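Local coordinates for protein aminoglycoside phosphotransferase (Alicyclobacillus acidocaldarius subsp. acidocaldarius, PDB 4PDY) that probably transfers phosphoryl groups, as expected of an aminoglycoside phosphotransferase with a kinase-like fold, although its own substrate is not established, at residues 25-30 with 98-103; 290-295 with 344-349; 309-314 with 319-324. One frame throughout, in Å; residues are numbered along the deposited sequence.

Interaction 1 of 3, residues 25-30 with 98-103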
loop_
_atom_site.group_PDB
_atom_site.type_symbol
_atom_site.label_atom_id
_atom_site.label_comp_id
_atom_site.label_asym_id
_atom_site.label_seq_id
_atom_site.Cartn_x
_atom_site.Cartn_y
_atom_site.Cartn_z
ATOM N N GLN A 25 -5.568 10.167 -29.125
ATOM C CA GLN A 25 -4.603 11.161 -29.591
ATOM C C GLN A 25 -4.973 12.567 -29.181
ATOM O O GLN A 25 -4.092 13.384 -28.905
ATOM C CB GLN A 25 -4.470 11.110 -31.109
ATOM C CG GLN A 25 -3.490 12.115 -31.713
ATOM C CD GLN A 25 -2.061 11.947 -31.219
ATOM O OE1 GLN A 25 -1.500 10.848 -31.256
ATOM N NE2 GLN A 25 -1.458 13.050 -30.765
ATOM N N ALA A 26 -6.268 12.884 -29.127
ATOM C CA ALA A 26 -6.670 14.245 -28.770
ATOM C C ALA A 26 -6.172 14.619 -27.364
ATOM O O ALA A 26 -5.896 15.780 -27.096
ATOM C CB ALA A 26 -8.173 14.424 -28.874
ATOM N N VAL A 27 -6.069 13.630 -26.485
ATOM C CA VAL A 27 -5.569 13.901 -25.126
ATOM C C VAL A 27 -4.072 14.241 -25.201
ATOM O O VAL A 27 -3.601 15.214 -24.608
ATOM C CB VAL A 27 -5.800 12.707 -24.203
ATOM C CG1 VAL A 27 -5.091 12.913 -22.882
ATOM C CG2 VAL A 27 -7.285 12.491 -23.950
ATOM N N VAL A 28 -3.312 13.438 -25.956
ATOM C CA VAL A 28 -1.881 13.650 -26.085
ATOM C C VAL A 28 -1.609 15.059 -26.617
ATOM O O VAL A 28 -0.699 15.764 -26.157
ATOM C CB VAL A 28 -1.274 12.634 -27.081
ATOM C CG1 VAL A 28 0.234 12.776 -27.173
ATOM C CG2 VAL A 28 -1.644 11.202 -26.755
ATOM N N SER A 29 -2.415 15.468 -27.605
ATOM C CA SER A 29 -2.240 16.754 -28.246
ATOM C C SER A 29 -2.564 17.998 -27.416
ATOM O O SER A 29 -2.297 19.112 -27.829
ATOM C CB SER A 29 -3.045 16.762 -29.555
ATOM O OG SER A 29 -2.409 15.926 -30.505
ATOM N N LYS A 30 -3.118 17.801 -26.213
ATOM C CA LYS A 30 -3.297 18.927 -25.288
ATOM C C LYS A 30 -1.989 19.340 -24.623
ATOM O O LYS A 30 -1.876 20.460 -24.139
ATOM C CB LYS A 30 -4.321 18.582 -24.193
ATOM C CG LYS A 30 -5.712 18.264 -24.716
ATOM C CD LYS A 30 -6.272 19.400 -25.546
ATOM C CE LYS A 30 -7.644 19.098 -26.134
ATOM N NZ LYS A 30 -7.547 18.019 -27.166
ATOM N N VAL A 98 -6.162 16.225 -18.123
ATOM C CA VAL A 98 -7.116 16.352 -19.214
ATOM C C VAL A 98 -8.312 15.474 -18.840
ATOM O O VAL A 98 -8.137 14.313 -18.507
ATOM C CB VAL A 98 -6.542 15.884 -20.579
ATOM C CG1 VAL A 98 -7.582 15.952 -21.678
ATOM C CG2 VAL A 98 -5.346 16.720 -20.959
ATOM N N ARG A 99 -9.503 16.029 -18.967
ATOM C CA ARG A 99 -10.726 15.279 -18.731
ATOM C C ARG A 99 -11.324 14.983 -20.107
ATOM O O ARG A 99 -11.603 15.910 -20.864
ATOM C CB ARG A 99 -11.692 16.111 -17.887
ATOM C CG ARG A 99 -12.991 15.443 -17.544
ATOM C CD ARG A 99 -12.784 14.405 -16.461
ATOM N NE ARG A 99 -14.045 13.786 -16.171
ATOM C CZ ARG A 99 -14.204 12.688 -15.464
ATOM N NH1 ARG A 99 -13.157 12.076 -14.926
ATOM N NH2 ARG A 99 -15.432 12.227 -15.273
ATOM N N HIS A 100 -11.528 13.713 -20.416
ATOM C CA HIS A 100 -12.076 13.333 -21.728
ATOM C C HIS A 100 -12.710 11.948 -21.643
ATOM O O HIS A 100 -12.121 11.016 -21.080
ATOM C CB HIS A 100 -10.960 13.337 -22.773
ATOM C CG HIS A 100 -11.425 13.117 -24.177
ATOM N ND1 HIS A 100 -12.232 14.010 -24.843
ATOM C CD2 HIS A 100 -11.138 12.132 -25.062
ATOM C CE1 HIS A 100 -12.443 13.574 -26.071
ATOM N NE2 HIS A 100 -11.796 12.433 -26.227
ATOM N N GLY A 101 -13.907 11.821 -22.199
ATOM C CA GLY A 101 -14.558 10.527 -22.289
ATOM C C GLY A 101 -14.746 9.844 -20.935
ATOM O O GLY A 101 -14.622 8.631 -20.838
ATOM N N ASP A 102 -15.047 10.639 -19.891
ATOM C CA ASP A 102 -15.266 10.163 -18.524
ATOM C C ASP A 102 -14.030 9.680 -17.798
ATOM O O ASP A 102 -14.144 9.091 -16.746
ATOM C CB ASP A 102 -16.349 9.074 -18.464
ATOM C CG ASP A 102 -16.969 8.956 -17.071
ATOM O OD1 ASP A 102 -17.305 10.033 -16.536
ATOM O OD2 ASP A 102 -17.053 7.816 -16.530
ATOM N N PHE A 103 -12.853 9.967 -18.343
ATOM C CA PHE A 103 -11.593 9.675 -17.655
ATOM C C PHE A 103 -10.813 10.954 -17.362
ATOM O O PHE A 103 -10.928 11.935 -18.087
ATOM C CB PHE A 103 -10.695 8.772 -18.510
ATOM C CG PHE A 103 -11.217 7.372 -18.695
ATOM C CD1 PHE A 103 -11.324 6.501 -17.614
ATOM C CD2 PHE A 103 -11.602 6.922 -19.944
ATOM C CE1 PHE A 103 -11.780 5.211 -17.797
ATOM C CE2 PHE A 103 -12.038 5.633 -20.137
ATOM C CZ PHE A 103 -12.141 4.770 -19.066
#

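Interaction 2 of 3, residues 290-295 with 344-349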
loop_
_atom_site.group_PDB
_atom_site.type_symbol
_atom_site.label_atom_id
_atom_site.label_comp_id
_atom_site.label_asym_id
_atom_site.label_seq_id
_atom_site.Cartn_x
_atom_site.Cartn_y
_atom_site.Cartn_z
ATOM N N SER A 290 3.627 3.941 21.377
ATOM C CA SER A 290 2.249 3.763 20.962
ATOM C C SER A 290 2.133 3.537 19.447
ATOM O O SER A 290 1.208 2.884 19.008
ATOM C CB SER A 290 1.365 4.946 21.387
ATOM O OG SER A 290 1.825 6.201 20.898
ATOM N N GLU A 291 3.048 4.121 18.669
ATOM C CA GLU A 291 3.053 3.901 17.207
ATOM C C GLU A 291 3.476 2.480 16.904
ATOM O O GLU A 291 2.894 1.823 16.030
ATOM C CB GLU A 291 3.937 4.915 16.487
ATOM C CG GLU A 291 3.949 4.774 14.962
ATOM C CD GLU A 291 4.538 5.995 14.314
ATOM O OE1 GLU A 291 5.666 6.338 14.674
ATOM O OE2 GLU A 291 3.894 6.588 13.426
ATOM N N TYR A 292 4.505 1.998 17.590
ATOM C CA TYR A 292 4.877 0.587 17.455
ATOM C C TYR A 292 3.681 -0.297 17.759
ATOM O O TYR A 292 3.440 -1.296 17.115
ATOM C CB TYR A 292 6.017 0.207 18.381
ATOM C CG TYR A 292 7.408 0.493 17.904
ATOM C CD1 TYR A 292 7.957 -0.260 16.869
ATOM C CD2 TYR A 292 8.186 1.483 18.480
ATOM C CE1 TYR A 292 9.247 -0.046 16.429
ATOM C CE2 TYR A 292 9.482 1.711 18.046
ATOM C CZ TYR A 292 10.002 0.948 17.001
ATOM O OH TYR A 292 11.286 1.132 16.517
ATOM N N ARG A 293 2.956 0.042 18.831
ATOM C CA ARG A 293 1.837 -0.818 19.243
ATOM C C ARG A 293 0.701 -0.814 18.222
ATOM O O ARG A 293 0.070 -1.841 18.005
ATOM C CB ARG A 293 1.344 -0.438 20.638
ATOM C CG ARG A 293 2.469 -0.490 21.649
ATOM C CD ARG A 293 2.221 -1.409 22.805
ATOM N NE ARG A 293 0.977 -1.114 23.492
ATOM C CZ ARG A 293 0.241 -2.023 24.118
ATOM N NH1 ARG A 293 -0.887 -1.654 24.698
ATOM N NH2 ARG A 293 0.627 -3.299 24.172
ATOM N N ALA A 294 0.434 0.341 17.614
ATOM C CA ALA A 294 -0.543 0.404 16.526
ATOM C C ALA A 294 -0.122 -0.479 15.340
ATOM O O ALA A 294 -0.936 -1.186 14.764
ATOM C CB ALA A 294 -0.744 1.833 16.069
ATOM N N VAL A 295 1.162 -0.423 14.982
ATOM C CA VAL A 295 1.696 -1.276 13.926
ATOM C C VAL A 295 1.550 -2.751 14.329
ATOM O O VAL A 295 1.131 -3.569 13.525
ATOM C CB VAL A 295 3.170 -0.920 13.627
ATOM C CG1 VAL A 295 3.801 -1.982 12.746
ATOM C CG2 VAL A 295 3.278 0.443 12.968
ATOM N N GLN A 344 8.520 -8.065 22.490
ATOM C CA GLN A 344 9.533 -7.901 23.522
ATOM C C GLN A 344 10.319 -6.613 23.302
ATOM O O GLN A 344 10.581 -5.881 24.269
ATOM C CB GLN A 344 10.453 -9.124 23.591
ATOM C CG GLN A 344 9.757 -10.353 24.143
ATOM C CD GLN A 344 10.639 -11.583 24.136
ATOM O OE1 GLN A 344 11.812 -11.524 23.763
ATOM N NE2 GLN A 344 10.085 -12.707 24.572
ATOM N N GLN A 345 10.706 -6.344 22.045
ATOM C CA GLN A 345 11.452 -5.123 21.707
ATOM C C GLN A 345 10.688 -3.872 22.160
ATOM O O GLN A 345 11.261 -2.951 22.736
ATOM C CB GLN A 345 11.751 -5.052 20.200
ATOM C CG GLN A 345 12.637 -3.883 19.773
ATOM C CD GLN A 345 14.080 -4.020 20.224
ATOM O OE1 GLN A 345 14.503 -5.073 20.679
ATOM N NE2 GLN A 345 14.838 -2.946 20.104
ATOM N N VAL A 346 9.379 -3.856 21.909
ATOM C CA VAL A 346 8.559 -2.695 22.205
ATOM C C VAL A 346 8.449 -2.460 23.721
ATOM O O VAL A 346 8.317 -1.322 24.172
ATOM C CB VAL A 346 7.197 -2.851 21.509
ATOM C CG1 VAL A 346 6.242 -1.758 21.914
ATOM C CG2 VAL A 346 7.395 -2.806 19.995
ATOM N N GLU A 347 8.532 -3.536 24.495
ATOM C CA GLU A 347 8.604 -3.439 25.955
ATOM C C GLU A 347 9.946 -2.941 26.506
ATOM O O GLU A 347 9.996 -2.505 27.645
ATOM C CB GLU A 347 8.245 -4.788 26.588
ATOM C CG GLU A 347 6.752 -5.029 26.711
ATOM C CD GLU A 347 5.995 -3.829 27.273
ATOM O OE1 GLU A 347 6.254 -3.449 28.439
ATOM O OE2 GLU A 347 5.146 -3.259 26.545
ATOM N N HIS A 348 11.033 -3.020 25.750
ATOM C CA HIS A 348 12.284 -2.396 26.200
ATOM C C HIS A 348 12.857 -1.495 25.114
ATOM O O HIS A 348 13.943 -1.745 24.561
ATOM C CB HIS A 348 13.305 -3.432 26.689
ATOM C CG HIS A 348 13.566 -4.543 25.720
ATOM N ND1 HIS A 348 14.246 -4.360 24.535
ATOM C CD2 HIS A 348 13.259 -5.861 25.777
ATOM C CE1 HIS A 348 14.331 -5.514 23.900
ATOM N NE2 HIS A 348 13.735 -6.439 24.626
ATOM N N LEU A 349 12.081 -0.467 24.788
ATOM C CA LEU A 349 12.559 0.622 23.917
ATOM C C LEU A 349 13.433 1.618 24.687
ATOM O O LEU A 349 14.623 1.775 24.393
ATOM C CB LEU A 349 11.399 1.370 23.253
ATOM C CG LEU A 349 10.542 0.584 22.262
ATOM C CD1 LEU A 349 9.323 1.400 21.876
ATOM C CD2 LEU A 349 11.332 0.191 21.014
#

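Interaction 3 of 3, residues 309-314 with 319-324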
loop_
_atom_site.group_PDB
_atom_site.type_symbol
_atom_site.label_atom_id
_atom_site.label_comp_id
_atom_site.label_asym_id
_atom_site.label_seq_id
_atom_site.Cartn_x
_atom_site.Cartn_y
_atom_site.Cartn_z
ATOM N N ALA A 309 -9.548 -16.514 2.360
ATOM C CA ALA A 309 -10.813 -17.211 2.623
ATOM C C ALA A 309 -12.025 -16.380 2.154
ATOM O O ALA A 309 -12.996 -16.928 1.625
ATOM C CB ALA A 309 -10.936 -17.551 4.102
ATOM N N HIS A 310 -11.966 -15.071 2.353
ATOM C CA HIS A 310 -13.035 -14.202 1.907
ATOM C C HIS A 310 -13.274 -14.352 0.416
ATOM O O HIS A 310 -14.400 -14.526 -0.036
ATOM C CB HIS A 310 -12.778 -12.745 2.272
ATOM C CG HIS A 310 -13.900 -11.835 1.905
ATOM N ND1 HIS A 310 -14.902 -11.493 2.782
ATOM C CD2 HIS A 310 -14.201 -11.221 0.736
ATOM C CE1 HIS A 310 -15.763 -10.704 2.170
ATOM N NE2 HIS A 310 -15.370 -10.530 0.923
ATOM N N ALA A 311 -12.189 -14.307 -0.355
ATOM C CA ALA A 311 -12.287 -14.508 -1.807
ATOM C C ALA A 311 -12.899 -15.868 -2.124
ATOM O O ALA A 311 -13.814 -15.984 -2.945
ATOM C CB ALA A 311 -10.924 -14.362 -2.459
ATOM N N ARG A 312 -12.415 -16.901 -1.448
ATOM C CA ARG A 312 -12.866 -18.258 -1.741
ATOM C C ARG A 312 -14.360 -18.455 -1.530
ATOM O O ARG A 312 -15.049 -19.012 -2.378
ATOM C CB ARG A 312 -12.125 -19.306 -0.936
ATOM C CG ARG A 312 -12.422 -20.731 -1.367
ATOM C CD ARG A 312 -11.436 -21.703 -0.766
ATOM N NE ARG A 312 -11.468 -23.035 -1.347
ATOM C CZ ARG A 312 -10.698 -23.439 -2.369
ATOM N NH1 ARG A 312 -9.865 -22.600 -2.967
ATOM N NH2 ARG A 312 -10.807 -24.691 -2.767
ATOM N N TYR A 313 -14.841 -18.016 -0.367
ATOM C CA TYR A 313 -16.177 -18.363 0.069
ATOM C C TYR A 313 -17.226 -17.315 -0.293
ATOM O O TYR A 313 -18.403 -17.650 -0.415
ATOM C CB TYR A 313 -16.159 -18.608 1.567
ATOM C CG TYR A 313 -15.280 -19.776 1.993
ATOM C CD1 TYR A 313 -15.519 -21.066 1.544
ATOM C CD2 TYR A 313 -14.246 -19.594 2.901
ATOM C CE1 TYR A 313 -14.723 -22.134 1.960
ATOM C CE2 TYR A 313 -13.466 -20.650 3.324
ATOM C CZ TYR A 313 -13.703 -21.921 2.869
ATOM O OH TYR A 313 -12.929 -22.963 3.290
ATOM N N HIS A 314 -16.824 -16.052 -0.440
ATOM C CA HIS A 314 -17.752 -15.020 -0.890
ATOM C C HIS A 314 -17.795 -14.882 -2.404
ATOM O O HIS A 314 -18.821 -14.524 -2.958
ATOM C CB HIS A 314 -17.431 -13.658 -0.293
ATOM C CG HIS A 314 -17.701 -13.553 1.174
ATOM N ND1 HIS A 314 -18.825 -12.931 1.680
ATOM C CD2 HIS A 314 -16.966 -13.944 2.234
ATOM C CE1 HIS A 314 -18.780 -12.976 2.997
ATOM N NE2 HIS A 314 -17.668 -13.586 3.359
ATOM N N PRO A 319 -7.494 -22.142 -7.382
ATOM C CA PRO A 319 -6.347 -22.873 -6.846
ATOM C C PRO A 319 -5.265 -21.971 -6.218
ATOM O O PRO A 319 -4.536 -22.411 -5.321
ATOM C CB PRO A 319 -5.791 -23.609 -8.081
ATOM C CG PRO A 319 -6.957 -23.744 -8.965
ATOM C CD PRO A 319 -7.846 -22.569 -8.742
ATOM N N SER A 320 -5.156 -20.722 -6.677
ATOM C CA SER A 320 -4.184 -19.799 -6.089
ATOM C C SER A 320 -4.422 -19.554 -4.604
ATOM O O SER A 320 -3.477 -19.253 -3.881
ATOM C CB SER A 320 -4.159 -18.468 -6.827
ATOM O OG SER A 320 -5.384 -17.771 -6.717
ATOM N N GLN A 321 -5.677 -19.680 -4.171
ATOM C CA GLN A 321 -6.014 -19.493 -2.763
ATOM C C GLN A 321 -5.373 -20.577 -1.916
ATOM O O GLN A 321 -4.897 -20.315 -0.812
ATOM C CB GLN A 321 -7.534 -19.519 -2.595
ATOM C CG GLN A 321 -8.229 -18.339 -3.229
ATOM C CD GLN A 321 -9.655 -18.632 -3.638
ATOM O OE1 GLN A 321 -10.164 -19.730 -3.410
ATOM N NE2 GLN A 321 -10.301 -17.662 -4.277
ATOM N N LEU A 322 -5.391 -21.808 -2.395
ATOM C CA LEU A 322 -4.755 -22.904 -1.664
ATOM C C LEU A 322 -3.249 -22.698 -1.609
ATOM O O LEU A 322 -2.631 -22.847 -0.541
ATOM C CB LEU A 322 -5.111 -24.278 -2.230
ATOM C CG LEU A 322 -4.429 -25.445 -1.515
ATOM C CD1 LEU A 322 -4.810 -25.531 -0.029
ATOM C CD2 LEU A 322 -4.749 -26.741 -2.226
ATOM N N ASP A 323 -2.653 -22.300 -2.741
ATOM C CA ASP A 323 -1.211 -21.972 -2.758
ATOM C C ASP A 323 -0.917 -20.942 -1.655
ATOM O O ASP A 323 0.027 -21.101 -0.881
ATOM C CB ASP A 323 -0.729 -21.384 -4.112
ATOM C CG ASP A 323 -0.898 -22.330 -5.285
ATOM O OD1 ASP A 323 -0.993 -23.550 -5.070
ATOM O OD2 ASP A 323 -0.913 -21.836 -6.443
ATOM N N ALA A 324 -1.719 -19.878 -1.607
ATOM C CA ALA A 324 -1.474 -18.806 -0.635
ATOM C C ALA A 324 -1.634 -19.258 0.821
ATOM O O ALA A 324 -0.813 -18.923 1.664
ATOM C CB ALA A 324 -2.382 -17.630 -0.916
#

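Interaction 1 of 3, residues 25-30 with 98-103
V27 and V98 bring the two backbones closest, their CA atoms 6.6 Å apart where the short helix 25-28 passes beside strand 98-100. The joint is apolar and rests on two beta-branched side chains that lie alongside each other, pointing opposite ways. V27 CG1 meets V98 CB at 4.0 Å. With CG1 anti to the backbone N (chi1 171°), the other methyl of V27 is left beside that N and reaches H100 instead, CG2 lying 4.0 Å from H100 CB and about as near CD2 of the ring. A compact valine suits this place because its two methyls serve two neighbours on the strand at once. V98 is likewise shared: its CG2 branch lies 3.9 Å from K30 CB, the lysine chain crossing it at about a right angle. K30 is fitted by its double nature, its first carbons covering V98 while the chain bends at chi2 and chi4 to carry NZ back to A26 O at 2.8 Å. That ammonium approaches from above the carbonyl plane, tying K30 back to the helical turn at A26.

On the other side of the contact, H100 and F103 bracket a type I' turn, the tight two-residue link of a beta hairpin. G101 and D102 both take positive phi there, which glycine tolerates easily. The side chain of H100 also lies about 3 Å from a bound thiocyanate ion, probably from the crystallisation liquor.

Strand 98-100 pairs antiparallel with strand 103-109, V98 bonding through its backbone to Y105, within the sheet of the kinase-like N-terminal lobe. V98 also touches Y31 and T91, K30 is bonded to S92, and the far face of helix 25-28 packs through V28 on strand 35-41.

Interaction 2 of 3, residues 290-295 with 344-349
R293, whose aliphatic part lies against V346, has its guanidinium gripped by two carboxylates: NE forms a salt bridge with D207 and NH1 another with D205. This is helix-helix packing in the all-helical part of the chain, with helix 289-300 and the last turns of helix 319-347 running roughly antiparallel. An arginine suits the boundary, since R293 CG can rest 4.0 Å from V346 CG1 while bends at chi2 and chi3 send the charged end off to the aspartates. E347 OE2 stands 5.1 Å from R293 NH2, too far for a bond, and has a long, weak ion pair with K289; its charge may add to the favourable field.

V346 is the buried centre, a small branched residue: CG1 touches both R293 and Y292 CB, while CG2 approaches Y292 CB at 3.7 Å and continues obliquely past the start of the ring. With CG anti to the carbonyl carbon (chi1 -84°), the ring of Y292 projects from its helix so that CD2 and CE2 meet L349; it also meets F278 edge-to-face. At the exposed end L349, the last modelled residue, brings the branched end of a leucine: CD1 lies 3.6 Å from Y292 CD2, and CD2 3.8 Å from Y292 CE2.

Interaction 3 of 3, residues 309-314 with 319-324
R312 and Q321 make the tight half of this contact, with R312 NH1 donating to Q321 OE1 at 2.9 Å. The bond is bent, its N-H...O angle 138°, although NH1 approaches in the plane of the Q321 carbonyl. OE1 comes to the edge of the guanidinium, 25° out of its plane; the amide and guanidinium planes stand 76° apart, so the two groups do not stack. Close carbon contacts accompany the bond: OE1 of Q321 is 3.2 Å from R312 CB. An R312 chain extended from CG to NE runs past this oxygen before NH1 turns to it, and NH2 goes on to a salt bridge with D179.

These segments form the closed end of a helical hairpin, in which helix 303-315, with a wider pi-type turn at 311-314, is followed after a short connection by helix 319-347. Glutamine suits the inside of the bend because its amide both donates and accepts: NE2 gives to A316 O in the connection, and OE1 takes from R312 NH1 and, weakly, from D318 N. The small A311 lets the amide come close, its CB 3.8 Å from Q321 NE2, and F181 of helix 180-187 touches both R312 and Q321.

Away from this buried amide the contact thins quickly. L322, on the flank of its helix, packs on A180 of helix 180-187 instead. The CB of P319, a residue well suited to the first turn of a helix, is directed away from 309-314, and S320 and D323 face solvent.

Interactions 2 and 3 share helix 319-347. Residues 319-324 begin it beside helix 303-315, and 344-349 cover its last turn and the residues after it beside helix 289-300, so interaction 3 is nested within the chain loop that interaction 2 closes; their centres lie 32 Å apart. Interaction 1 belongs to the other lobe, 49 Å from interaction 2 and 39 Å from interaction 3, centre to centre, and it touches neither. The bound histidine lies in a pocket lined by A56, W110 to P115 (residue 112 excepted), L232 and I242, to which none of the three contacts contributes a residue. Interaction 1 is tied to it indirectly, through strand 103-109, which leads straight into W110.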